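Local coordinates for Endonuclease/exonuclease/phosphatase domain-containing protein (Enterococcus faecalis, PDB 3L1W) that is of unknown function but belongs to the endonuclease/exonuclease/phosphatase family and may act as a 3'-5' RNA exonuclease, at residues I3-V8 with D215-K220; F33-L38 with E80-A85; I76-Q81 with G115-T120; T124-I129 with P160-G165. All blocks are in the same frame, centred on the assembly; numbering follows the deposited sequence.

Interaction 1 (I3-V8 with D215-K220)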
# COMPACT_ATOMS: atom_id res chain seq x y z
N ILE A 3 3.43 -7.46 -9.48
CA ILE A 3 2.58 -7.34 -10.66
C ILE A 3 1.17 -7.04 -10.18
O ILE A 3 0.81 -7.36 -9.05
CB ILE A 3 2.57 -8.65 -11.47
CG1 ILE A 3 1.98 -9.79 -10.61
CG2 ILE A 3 3.99 -9.00 -11.95
CD1 ILE A 3 1.91 -11.14 -11.31
N ALA A 4 0.36 -6.45 -11.05
CA ALA A 4 -1.01 -6.12 -10.63
C ALA A 4 -1.95 -6.11 -11.82
O ALA A 4 -1.52 -6.04 -12.97
CB ALA A 4 -1.03 -4.76 -9.95
N THR A 5 -3.24 -6.17 -11.52
CA THR A 5 -4.27 -5.94 -12.52
C THR A 5 -5.27 -4.95 -11.93
O THR A 5 -5.55 -4.97 -10.73
CB THR A 5 -4.94 -7.26 -12.97
OG1 THR A 5 -5.99 -6.98 -13.91
CG2 THR A 5 -5.53 -8.03 -11.78
N TYR A 6 -5.79 -4.06 -12.77
CA TYR A 6 -6.67 -3.01 -12.27
C TYR A 6 -7.64 -2.61 -13.37
O TYR A 6 -7.24 -2.09 -14.42
CB TYR A 6 -5.81 -1.80 -11.86
CG TYR A 6 -6.48 -0.71 -11.04
CD1 TYR A 6 -7.69 -0.93 -10.38
CD2 TYR A 6 -5.87 0.53 -10.90
CE1 TYR A 6 -8.27 0.08 -9.62
CE2 TYR A 6 -6.44 1.53 -10.14
CZ TYR A 6 -7.64 1.31 -9.51
OH TYR A 6 -8.19 2.34 -8.76
N ASN A 7 -8.92 -2.90 -13.14
CA ASN A 7 -9.97 -2.41 -14.00
C ASN A 7 -10.31 -1.01 -13.51
O ASN A 7 -10.82 -0.85 -12.39
CB ASN A 7 -11.19 -3.34 -13.91
CG ASN A 7 -12.35 -2.88 -14.78
OD1 ASN A 7 -12.59 -1.69 -14.94
ND2 ASN A 7 -13.07 -3.84 -15.35
N VAL A 8 -10.00 -0.01 -14.34
CA VAL A 8 -10.05 1.38 -13.88
C VAL A 8 -11.37 2.08 -14.14
O VAL A 8 -11.49 3.27 -13.86
CB VAL A 8 -8.88 2.23 -14.44
CG1 VAL A 8 -7.54 1.65 -13.98
CG2 VAL A 8 -8.96 2.34 -15.97
N ASP A 215 -12.01 -10.31 -10.45
CA ASP A 215 -10.65 -10.08 -10.96
C ASP A 215 -9.73 -11.13 -10.40
O ASP A 215 -9.86 -11.50 -9.24
CB ASP A 215 -10.16 -8.70 -10.54
CG ASP A 215 -11.05 -7.59 -11.05
OD1 ASP A 215 -11.02 -7.32 -12.26
OD2 ASP A 215 -11.80 -7.00 -10.24
N TYR A 216 -8.79 -11.60 -11.22
CA TYR A 216 -7.92 -12.73 -10.88
C TYR A 216 -6.51 -12.55 -11.41
O TYR A 216 -6.29 -11.94 -12.46
CB TYR A 216 -8.48 -14.03 -11.45
CG TYR A 216 -9.78 -14.45 -10.81
CD1 TYR A 216 -9.81 -15.41 -9.80
CD2 TYR A 216 -10.98 -13.86 -11.19
CE1 TYR A 216 -11.01 -15.78 -9.20
CE2 TYR A 216 -12.17 -14.20 -10.58
CZ TYR A 216 -12.18 -15.16 -9.60
OH TYR A 216 -13.37 -15.51 -9.01
N ILE A 217 -5.56 -13.13 -10.68
CA ILE A 217 -4.21 -13.29 -11.18
C ILE A 217 -3.91 -14.78 -11.16
O ILE A 217 -3.70 -15.38 -10.10
CB ILE A 217 -3.18 -12.51 -10.34
CG1 ILE A 217 -3.45 -11.00 -10.44
CG2 ILE A 217 -1.75 -12.82 -10.79
CD1 ILE A 217 -2.48 -10.15 -9.59
N TYR A 218 -3.92 -15.38 -12.35
CA TYR A 218 -3.64 -16.81 -12.51
C TYR A 218 -2.19 -16.99 -12.94
O TYR A 218 -1.68 -16.23 -13.78
CB TYR A 218 -4.58 -17.43 -13.55
CG TYR A 218 -5.90 -17.92 -12.98
CD1 TYR A 218 -5.98 -19.14 -12.33
CD2 TYR A 218 -7.07 -17.17 -13.13
CE1 TYR A 218 -7.18 -19.60 -11.81
CE2 TYR A 218 -8.29 -17.63 -12.63
CZ TYR A 218 -8.33 -18.85 -11.97
OH TYR A 218 -9.51 -19.32 -11.46
N VAL A 219 -1.53 -18.00 -12.39
CA VAL A 219 -0.11 -18.20 -12.67
C VAL A 219 0.20 -19.59 -13.18
O VAL A 219 -0.43 -20.58 -12.78
CB VAL A 219 0.76 -17.88 -11.43
CG1 VAL A 219 0.53 -16.43 -10.97
CG2 VAL A 219 0.47 -18.85 -10.29
N LYS A 220 1.18 -19.66 -14.07
CA LYS A 220 1.76 -20.93 -14.50
C LYS A 220 3.27 -20.75 -14.55
O LYS A 220 3.77 -19.89 -15.28
CB LYS A 220 1.23 -21.35 -15.87
CG LYS A 220 2.02 -22.50 -16.54
CD LYS A 220 1.72 -22.55 -18.02
CE LYS A 220 2.71 -23.41 -18.79
NZ LYS A 220 4.01 -22.72 -19.00
O HOH W 1 -8.52 -6.32 -12.97
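In the beta-sandwich core of this DNase I-like fold, Ile3 and Thr5 of strand 3-7 meet Ile217 of strand 215-220 across the gap between the two sheets. The short strand axes come within 7.8 Å and are roughly antiparallel, 151° between their directions. They are not partners in one sheet, so side chains rather than backbone bonds join them. Ile3 sets its CG1 between the backbone N and the carbonyl carbon (chi1 62°), which carries CD1 across to Ile217 CG2 at 4.1 Å. Thr5 turns its methyl the same way: CG2 lies 3.9 Å from Ile217 CG1, while OG1 is left for polar partners, one of them Gln42 NE2.

Toward the other end of the contact the packing becomes polar. Asp215 OD2 is hydrogen-bonded to Thr198 OG1 and to His242 ND1, a pairing consistent with the Asp-His pair that this superfamily keeps at its active site. Nearby, Asn7 ND2 bonds Asp166 OD2. The two strands are tied here by one bridging water, which accepts from Thr5 OG1 at 2.8 Å and donates to Asp215 OD1, also at 2.8 Å.

Interaction 2 (F33-L38 with E80-A85). With SO4 (sulfate ion), chain G.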
# COMPACT_ATOMS: atom_id res chain seq x y z
N PHE A 33 2.21 5.21 -6.95
CA PHE A 33 2.60 4.90 -5.58
C PHE A 33 2.92 3.42 -5.38
O PHE A 33 3.92 3.07 -4.76
CB PHE A 33 1.53 5.34 -4.58
CG PHE A 33 1.82 4.93 -3.17
CD1 PHE A 33 2.79 5.59 -2.43
CD2 PHE A 33 1.14 3.88 -2.58
CE1 PHE A 33 3.07 5.21 -1.11
CE2 PHE A 33 1.41 3.49 -1.26
CZ PHE A 33 2.38 4.15 -0.54
N HIS A 34 2.07 2.54 -5.90
CA HIS A 34 2.33 1.12 -5.76
C HIS A 34 3.51 0.63 -6.62
O HIS A 34 4.23 -0.29 -6.21
CB HIS A 34 1.04 0.31 -5.92
CG HIS A 34 0.08 0.57 -4.81
ND1 HIS A 34 0.17 -0.07 -3.59
CD2 HIS A 34 -0.94 1.45 -4.69
CE1 HIS A 34 -0.78 0.39 -2.78
NE2 HIS A 34 -1.46 1.32 -3.43
N ASP A 35 3.69 1.25 -7.78
CA ASP A 35 4.96 1.19 -8.50
C ASP A 35 5.40 -0.24 -8.82
O ASP A 35 6.57 -0.60 -8.66
CB ASP A 35 6.03 1.89 -7.65
CG ASP A 35 7.30 2.19 -8.41
OD1 ASP A 35 7.24 2.47 -9.62
OD2 ASP A 35 8.37 2.17 -7.77
N TRP A 36 4.45 -1.05 -9.29
CA TRP A 36 4.74 -2.44 -9.66
C TRP A 36 5.69 -2.52 -10.85
O TRP A 36 5.92 -1.51 -11.53
CB TRP A 36 3.44 -3.15 -10.03
CG TRP A 36 2.29 -2.95 -9.06
CD1 TRP A 36 2.10 -3.55 -7.85
CD2 TRP A 36 1.14 -2.11 -9.27
NE1 TRP A 36 0.92 -3.12 -7.28
CE2 TRP A 36 0.31 -2.24 -8.13
CE3 TRP A 36 0.74 -1.25 -10.30
CZ2 TRP A 36 -0.89 -1.55 -8.00
CZ3 TRP A 36 -0.45 -0.57 -10.17
CH2 TRP A 36 -1.26 -0.73 -9.03
N SER A 37 6.23 -3.71 -11.11
CA SER A 37 6.96 -3.93 -12.37
C SER A 37 6.04 -3.76 -13.56
O SER A 37 6.44 -3.20 -14.59
CB SER A 37 7.56 -5.34 -12.43
OG SER A 37 8.74 -5.45 -11.66
N LEU A 38 4.81 -4.25 -13.43
CA LEU A 38 3.85 -4.15 -14.53
C LEU A 38 2.44 -4.24 -14.00
O LEU A 38 2.21 -4.81 -12.92
CB LEU A 38 4.10 -5.24 -15.58
CG LEU A 38 3.92 -6.68 -15.10
CD1 LEU A 38 2.49 -7.13 -15.37
CD2 LEU A 38 4.90 -7.60 -15.81
N GLU A 80 10.34 -0.10 -17.70
CA GLU A 80 11.42 -0.65 -18.50
C GLU A 80 12.72 -0.92 -17.74
O GLU A 80 13.56 -1.69 -18.20
CB GLU A 80 11.67 0.22 -19.73
CG GLU A 80 10.57 0.09 -20.78
CD GLU A 80 10.79 0.99 -21.98
OE1 GLU A 80 11.93 1.05 -22.49
OE2 GLU A 80 9.82 1.64 -22.42
N GLN A 81 12.88 -0.30 -16.58
CA GLN A 81 14.05 -0.59 -15.75
C GLN A 81 13.89 -1.93 -15.04
O GLN A 81 14.86 -2.47 -14.50
CB GLN A 81 14.25 0.50 -14.70
CG GLN A 81 14.68 1.84 -15.24
CD GLN A 81 15.19 2.75 -14.14
OE1 GLN A 81 14.42 3.52 -13.54
NE2 GLN A 81 16.48 2.66 -13.83
N LYS A 82 12.67 -2.45 -15.01
CA LYS A 82 12.37 -3.69 -14.30
C LYS A 82 12.06 -4.85 -15.25
O LYS A 82 12.47 -5.99 -15.02
CB LYS A 82 11.18 -3.48 -13.35
CG LYS A 82 11.48 -2.48 -12.23
CD LYS A 82 10.30 -2.32 -11.30
CE LYS A 82 10.61 -1.36 -10.14
NZ LYS A 82 9.40 -1.07 -9.32
N VAL A 83 11.31 -4.56 -16.31
CA VAL A 83 11.01 -5.58 -17.33
C VAL A 83 11.06 -4.96 -18.70
O VAL A 83 10.71 -3.79 -18.88
CB VAL A 83 9.63 -6.22 -17.14
CG1 VAL A 83 9.55 -6.98 -15.81
CG2 VAL A 83 8.52 -5.17 -17.23
N GLN A 84 11.47 -5.74 -19.69
CA GLN A 84 11.50 -5.24 -21.05
C GLN A 84 10.53 -6.04 -21.90
O GLN A 84 10.43 -7.26 -21.76
CB GLN A 84 12.91 -5.33 -21.63
CG GLN A 84 13.92 -4.43 -20.92
CD GLN A 84 14.42 -5.03 -19.61
OE1 GLN A 84 14.82 -6.19 -19.56
NE2 GLN A 84 14.40 -4.23 -18.54
N ALA A 85 9.80 -5.36 -22.77
CA ALA A 85 8.89 -6.04 -23.68
C ALA A 85 9.67 -6.47 -24.90
O ALA A 85 10.30 -5.63 -25.56
CB ALA A 85 7.74 -5.14 -24.08
S SO4 G . 9.01 -4.70 -8.11
O1 SO4 G . 8.14 -3.53 -8.07
O2 SO4 G . 10.36 -4.26 -8.44
O3 SO4 G . 9.01 -5.36 -6.81
O4 SO4 G . 8.55 -5.63 -9.14
O HOH W 2 7.67 0.49 -11.34
O HOH W 3 10.34 0.18 -7.19
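Asp35 meets Lys82 just past the end of helix 20-34, where the chain turns into the loop leading to strand 38-44 and helps to form a small sulfate site. With positive phi (57°), Asp35 is the first residue to leave the helical conformation. Its CG stands anti to the backbone N (chi1 -166°), and the aspartate side chain crosses the extended lysine chain at about a right angle. The direct salt bridge is long, 3.7 Å from OD2 to Lys82 NZ. A water reinforces it, accepting from Lys82 NZ at 2.6 Å and donating to Asp35 OD2 at 2.9 Å. A second water accepts from the same ammonium group and sits beside Asp35 OD1 and Trp36 O.

Trp36 turns its side chain away from the 80-85 segment. The indole packs on Lys2 and Ala4 and bonds Glu246 through NE1.

Ser37 is buried in this contact. Its OG donates to sulfate O4, 2.5 Å away, while Lys82 NZ donates to O1 of the same ion at 3.0 Å; Lys2 N supplies another donor. The ion, probably from the crystallisation liquor, therefore links the loop after the helix with the turn before strand 83-92. The aliphatic part of the lysine runs alongside the serine, CD lying 3.5 Å from Ser37 OG. Beyond it Val83 closes the contact by packing, its methyl CG2 3.9 Å from Ser37 O.

Interaction 3 (I76-Q81 with G115-T120)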
# COMPACT_ATOMS: atom_id res chain seq x y z
N ILE A 76 -1.20 -2.61 -20.98
CA ILE A 76 -0.25 -3.18 -20.04
C ILE A 76 0.76 -2.09 -19.76
O ILE A 76 1.44 -1.62 -20.67
CB ILE A 76 0.45 -4.43 -20.60
CG1 ILE A 76 -0.58 -5.51 -20.90
CG2 ILE A 76 1.47 -4.95 -19.57
CD1 ILE A 76 -0.00 -6.73 -21.61
N LEU A 77 0.81 -1.65 -18.50
CA LEU A 77 1.79 -0.66 -18.09
C LEU A 77 2.98 -1.41 -17.56
O LEU A 77 2.83 -2.40 -16.84
CB LEU A 77 1.21 0.22 -16.97
CG LEU A 77 -0.10 0.95 -17.27
CD1 LEU A 77 -0.54 1.79 -16.08
CD2 LEU A 77 0.06 1.83 -18.51
N TYR A 78 4.18 -0.96 -17.90
CA TYR A 78 5.38 -1.61 -17.37
C TYR A 78 6.52 -0.64 -17.19
O TYR A 78 6.59 0.40 -17.86
CB TYR A 78 5.79 -2.82 -18.22
CG TYR A 78 6.17 -2.49 -19.65
CD1 TYR A 78 7.51 -2.40 -20.03
CD2 TYR A 78 5.20 -2.27 -20.61
CE1 TYR A 78 7.85 -2.11 -21.35
CE2 TYR A 78 5.54 -1.98 -21.93
CZ TYR A 78 6.87 -1.90 -22.28
OH TYR A 78 7.21 -1.60 -23.58
N ASN A 79 7.42 -0.97 -16.27
CA ASN A 79 8.60 -0.16 -16.00
C ASN A 79 9.79 -0.79 -16.70
O ASN A 79 10.20 -1.89 -16.34
CB ASN A 79 8.83 -0.13 -14.48
CG ASN A 79 10.07 0.66 -14.09
OD1 ASN A 79 10.95 0.91 -14.90
ND2 ASN A 79 10.14 1.05 -12.82
N GLU A 80 10.34 -0.10 -17.70
CA GLU A 80 11.42 -0.65 -18.50
C GLU A 80 12.72 -0.92 -17.74
O GLU A 80 13.56 -1.69 -18.20
CB GLU A 80 11.67 0.22 -19.73
CG GLU A 80 10.57 0.09 -20.78
CD GLU A 80 10.79 0.99 -21.98
OE1 GLU A 80 11.93 1.05 -22.49
OE2 GLU A 80 9.82 1.64 -22.42
N GLN A 81 12.88 -0.30 -16.58
CA GLN A 81 14.05 -0.59 -15.75
C GLN A 81 13.89 -1.93 -15.04
O GLN A 81 14.86 -2.47 -14.50
CB GLN A 81 14.25 0.50 -14.70
CG GLN A 81 14.68 1.84 -15.24
CD GLN A 81 15.19 2.75 -14.14
OE1 GLN A 81 14.42 3.52 -13.54
NE2 GLN A 81 16.48 2.66 -13.83
N GLY A 115 1.81 -9.60 -23.88
CA GLY A 115 3.19 -9.19 -24.06
C GLY A 115 4.13 -10.28 -23.59
O GLY A 115 3.86 -10.98 -22.61
N LEU A 116 5.23 -10.44 -24.32
CA LEU A 116 6.32 -11.31 -23.89
C LEU A 116 7.37 -10.39 -23.29
O LEU A 116 7.84 -9.46 -23.96
CB LEU A 116 6.88 -12.10 -25.07
CG LEU A 116 7.84 -13.23 -24.71
CD1 LEU A 116 7.10 -14.34 -23.95
CD2 LEU A 116 8.51 -13.79 -25.96
N PHE A 117 7.72 -10.64 -22.04
CA PHE A 117 8.59 -9.75 -21.27
C PHE A 117 9.81 -10.49 -20.77
O PHE A 117 9.83 -11.73 -20.72
CB PHE A 117 7.83 -9.17 -20.07
CG PHE A 117 6.77 -8.17 -20.44
CD1 PHE A 117 5.46 -8.58 -20.68
CD2 PHE A 117 7.07 -6.82 -20.54
CE1 PHE A 117 4.48 -7.65 -21.02
CE2 PHE A 117 6.10 -5.89 -20.88
CZ PHE A 117 4.81 -6.30 -21.11
N LYS A 118 10.84 -9.74 -20.40
CA LYS A 118 11.94 -10.31 -19.64
C LYS A 118 12.28 -9.41 -18.49
O LYS A 118 12.38 -8.20 -18.66
CB LYS A 118 13.19 -10.45 -20.51
CG LYS A 118 13.20 -11.64 -21.45
CD LYS A 118 14.58 -11.77 -22.06
CE LYS A 118 14.57 -12.74 -23.22
NZ LYS A 118 15.86 -12.67 -23.95
N GLU A 119 12.48 -9.99 -17.31
CA GLU A 119 12.99 -9.22 -16.18
C GLU A 119 14.43 -8.81 -16.44
O GLU A 119 15.20 -9.57 -17.02
CB GLU A 119 12.92 -10.04 -14.89
CG GLU A 119 11.51 -10.29 -14.40
CD GLU A 119 11.49 -10.85 -12.99
OE1 GLU A 119 11.73 -10.07 -12.04
OE2 GLU A 119 11.23 -12.06 -12.83
N THR A 120 14.80 -7.61 -16.01
CA THR A 120 16.15 -7.10 -16.22
C THR A 120 17.23 -8.11 -15.81
O THR A 120 18.22 -8.31 -16.52
CB THR A 120 16.35 -5.79 -15.46
OG1 THR A 120 15.37 -4.84 -15.90
CG2 THR A 120 17.74 -5.23 -15.71
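The aromatic contact is a T-shaped pair: Phe117 turns its edge toward the face of Tyr78, with ring centroids 5.1 Å apart and planes at 71°. Phe117 CE2 does the touching. It stands over the ring near its rim, 3.6 Å from Tyr78 CG, the end nearest the backbone. A chi1 of 62° tucks the Tyr78 ring over its own backbone and presents its face to the phenylalanine.

Van der Waals packing continues along the strand. Ile76 CG2 reaches Phe117 CZ at 3.9 Å, and its other branch brings CD1 to 4.1 Å from Gly115 N. Both strands run in nearly the same direction, 14° apart, but they belong to opposite sheets of the beta sandwich: 73-78 to one and 111-119 to the other. Their segment axes stay 10.5 Å apart, a gap bridged by these side chains, with Val83 and Ala85 of strand 83-92, the neighbour of 111-119, also packed on Tyr78.

Polar contacts appear where both strands have ended and the chain is more exposed. Thr120 OG1 donates to Gln81 O at 2.8 Å, approaching from well above the carbonyl plane and not along a lone pair. The same hydroxyl is hydrogen-bonded to Gln84 NE2. Gln81 is itself held by an Asx turn in which Asn79 OD1 accepts from Gln81 N at 2.8 Å.

Interaction 4 (T124-I129 with P160-G165)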
# COMPACT_ATOMS: atom_id res chain seq x y z
N THR A 124 15.37 -15.60 -19.21
CA THR A 124 14.23 -16.27 -19.84
C THR A 124 12.98 -15.39 -19.82
O THR A 124 12.67 -14.78 -18.80
CB THR A 124 13.92 -17.59 -19.14
OG1 THR A 124 13.76 -17.35 -17.73
CG2 THR A 124 15.05 -18.58 -19.35
N PRO A 125 12.26 -15.35 -20.95
CA PRO A 125 11.06 -14.53 -21.11
C PRO A 125 9.88 -15.11 -20.34
O PRO A 125 9.87 -16.29 -19.98
CB PRO A 125 10.76 -14.64 -22.61
CG PRO A 125 11.97 -15.23 -23.23
CD PRO A 125 12.59 -16.08 -22.18
N PHE A 126 8.88 -14.26 -20.09
CA PHE A 126 7.60 -14.73 -19.58
C PHE A 126 6.46 -14.04 -20.32
O PHE A 126 6.63 -12.95 -20.88
CB PHE A 126 7.47 -14.51 -18.07
CG PHE A 126 7.50 -13.07 -17.65
CD1 PHE A 126 8.71 -12.40 -17.47
CD2 PHE A 126 6.32 -12.37 -17.42
CE1 PHE A 126 8.74 -11.07 -17.08
CE2 PHE A 126 6.34 -11.04 -17.03
CZ PHE A 126 7.56 -10.38 -16.86
N LEU A 127 5.30 -14.69 -20.32
CA LEU A 127 4.13 -14.19 -21.04
C LEU A 127 3.13 -13.54 -20.09
O LEU A 127 2.82 -14.09 -19.03
CB LEU A 127 3.45 -15.35 -21.78
CG LEU A 127 2.16 -15.04 -22.53
CD1 LEU A 127 2.42 -14.05 -23.65
CD2 LEU A 127 1.56 -16.33 -23.08
N VAL A 128 2.65 -12.35 -20.46
CA VAL A 128 1.55 -11.69 -19.73
C VAL A 128 0.33 -11.60 -20.64
O VAL A 128 0.44 -11.14 -21.78
CB VAL A 128 1.95 -10.28 -19.29
CG1 VAL A 128 0.75 -9.57 -18.63
CG2 VAL A 128 3.14 -10.33 -18.34
N ILE A 129 -0.83 -12.03 -20.15
CA ILE A 129 -2.07 -11.97 -20.92
C ILE A 129 -3.08 -11.15 -20.13
O ILE A 129 -3.44 -11.52 -19.02
CB ILE A 129 -2.67 -13.37 -21.16
CG1 ILE A 129 -1.64 -14.31 -21.82
CG2 ILE A 129 -3.93 -13.27 -22.02
CD1 ILE A 129 -2.09 -15.78 -21.88
N PRO A 160 6.63 -19.40 -18.74
CA PRO A 160 5.88 -19.08 -17.52
C PRO A 160 4.90 -17.98 -17.88
O PRO A 160 5.28 -17.05 -18.59
CB PRO A 160 6.94 -18.53 -16.58
CG PRO A 160 8.24 -19.04 -17.11
CD PRO A 160 8.06 -19.11 -18.59
N THR A 161 3.66 -18.08 -17.41
CA THR A 161 2.61 -17.18 -17.90
C THR A 161 1.81 -16.59 -16.76
O THR A 161 1.50 -17.28 -15.78
CB THR A 161 1.65 -17.93 -18.86
OG1 THR A 161 2.38 -18.36 -20.02
CG2 THR A 161 0.52 -17.01 -19.31
N LEU A 162 1.49 -15.29 -16.88
CA LEU A 162 0.63 -14.57 -15.94
C LEU A 162 -0.65 -14.22 -16.70
O LEU A 162 -0.62 -13.43 -17.65
CB LEU A 162 1.30 -13.29 -15.43
CG LEU A 162 2.66 -13.48 -14.74
CD1 LEU A 162 3.38 -12.14 -14.57
CD2 LEU A 162 2.47 -14.18 -13.40
N LEU A 163 -1.75 -14.83 -16.29
CA LEU A 163 -3.04 -14.63 -16.92
C LEU A 163 -3.84 -13.75 -15.97
O LEU A 163 -4.29 -14.22 -14.92
CB LEU A 163 -3.73 -15.98 -17.13
CG LEU A 163 -5.14 -16.01 -17.73
CD1 LEU A 163 -5.13 -15.61 -19.20
CD2 LEU A 163 -5.78 -17.41 -17.57
N MSE A 164 -4.00 -12.47 -16.32
CA MSE A 164 -4.45 -11.48 -15.33
C MSE A 164 -5.56 -10.63 -15.86
O MSE A 164 -5.50 -10.14 -16.98
CB MSE A 164 -3.29 -10.53 -14.99
CG MSE A 164 -1.96 -11.20 -14.85
SE MSE A 164 -0.54 -9.90 -14.54
CE MSE A 164 -1.07 -9.36 -12.78
N GLY A 165 -6.58 -10.41 -15.05
CA GLY A 165 -7.58 -9.43 -15.43
C GLY A 165 -8.95 -9.66 -14.86
O GLY A 165 -9.14 -10.34 -13.85
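Leu127 and Ile129 each use both backbone polar atoms on the neighbouring strand. Leu127 N donates to Pro160 O at 2.9 Å, and Leu127 O accepts from Leu162 N at 2.8 Å. Two residues on, the pattern repeats: Ile129 N donates to Leu162 O, and Ile129 O accepts from Met164 N. All four bonds are nearly straight, 167° or more at the hydrogen. Thr161 CA also approaches Leu127 O, at 3.3 Å, in a CA-H...O contact.

Side chains form the next layer, one set on each face of the sheet. On one face Leu127 and Thr161 run alongside each other, with Leu127 CB 3.6 Å from Thr161 OG1; that hydroxyl bonds back to Tyr159 O. Ile129 follows on this face, placing CG2 3.9 Å from Leu163 CD1. The parallel ladder is closed by a beta-alpha-beta crossover: strand 126-132 leads through helices 138-151 and 153-158 to strand 161-164, which lies beside it, the short axes only 9° apart.

The other face looks into the sandwich. A chi1 of 64° sends the Phe126 ring to Leu162, where CE2 meets Leu162 CD1 at 4.0 Å, and Val128 CG2 touches the same methyl. Val128 CG1 lies 4.3 Å from SE of selenomethionine Met164. Outside the pair, Trp222 makes an edge-to-face contact with Phe126, while Leu38 and Cys40 of the facing sheet pack on Val128. Further along, Ile217 of strand 215-220 packs against Met164.

In the fold
Interactions 1 and 3 bridge the two sheets at different places, their nearest atoms about 7 Å apart, while interaction 4 lies within one sheet and connects with both. Tyr218 N reaches Leu163 O at 2.8 Å, joining interaction 1 to interaction 4; Phe117 O to Phe126 N, also 2.8 Å, joins interaction 3 to it. Interactions 2 and 3 have centres about 6 Å apart and share Glu80 and Gln81. Leu38 of interaction 2 packs between the sheets on Phe126, Val128 and Met164. The sulfate lies far from Asp215 and the probable active-site end of interaction 1, on the side of the sandwich where interactions 2 and 3 meet.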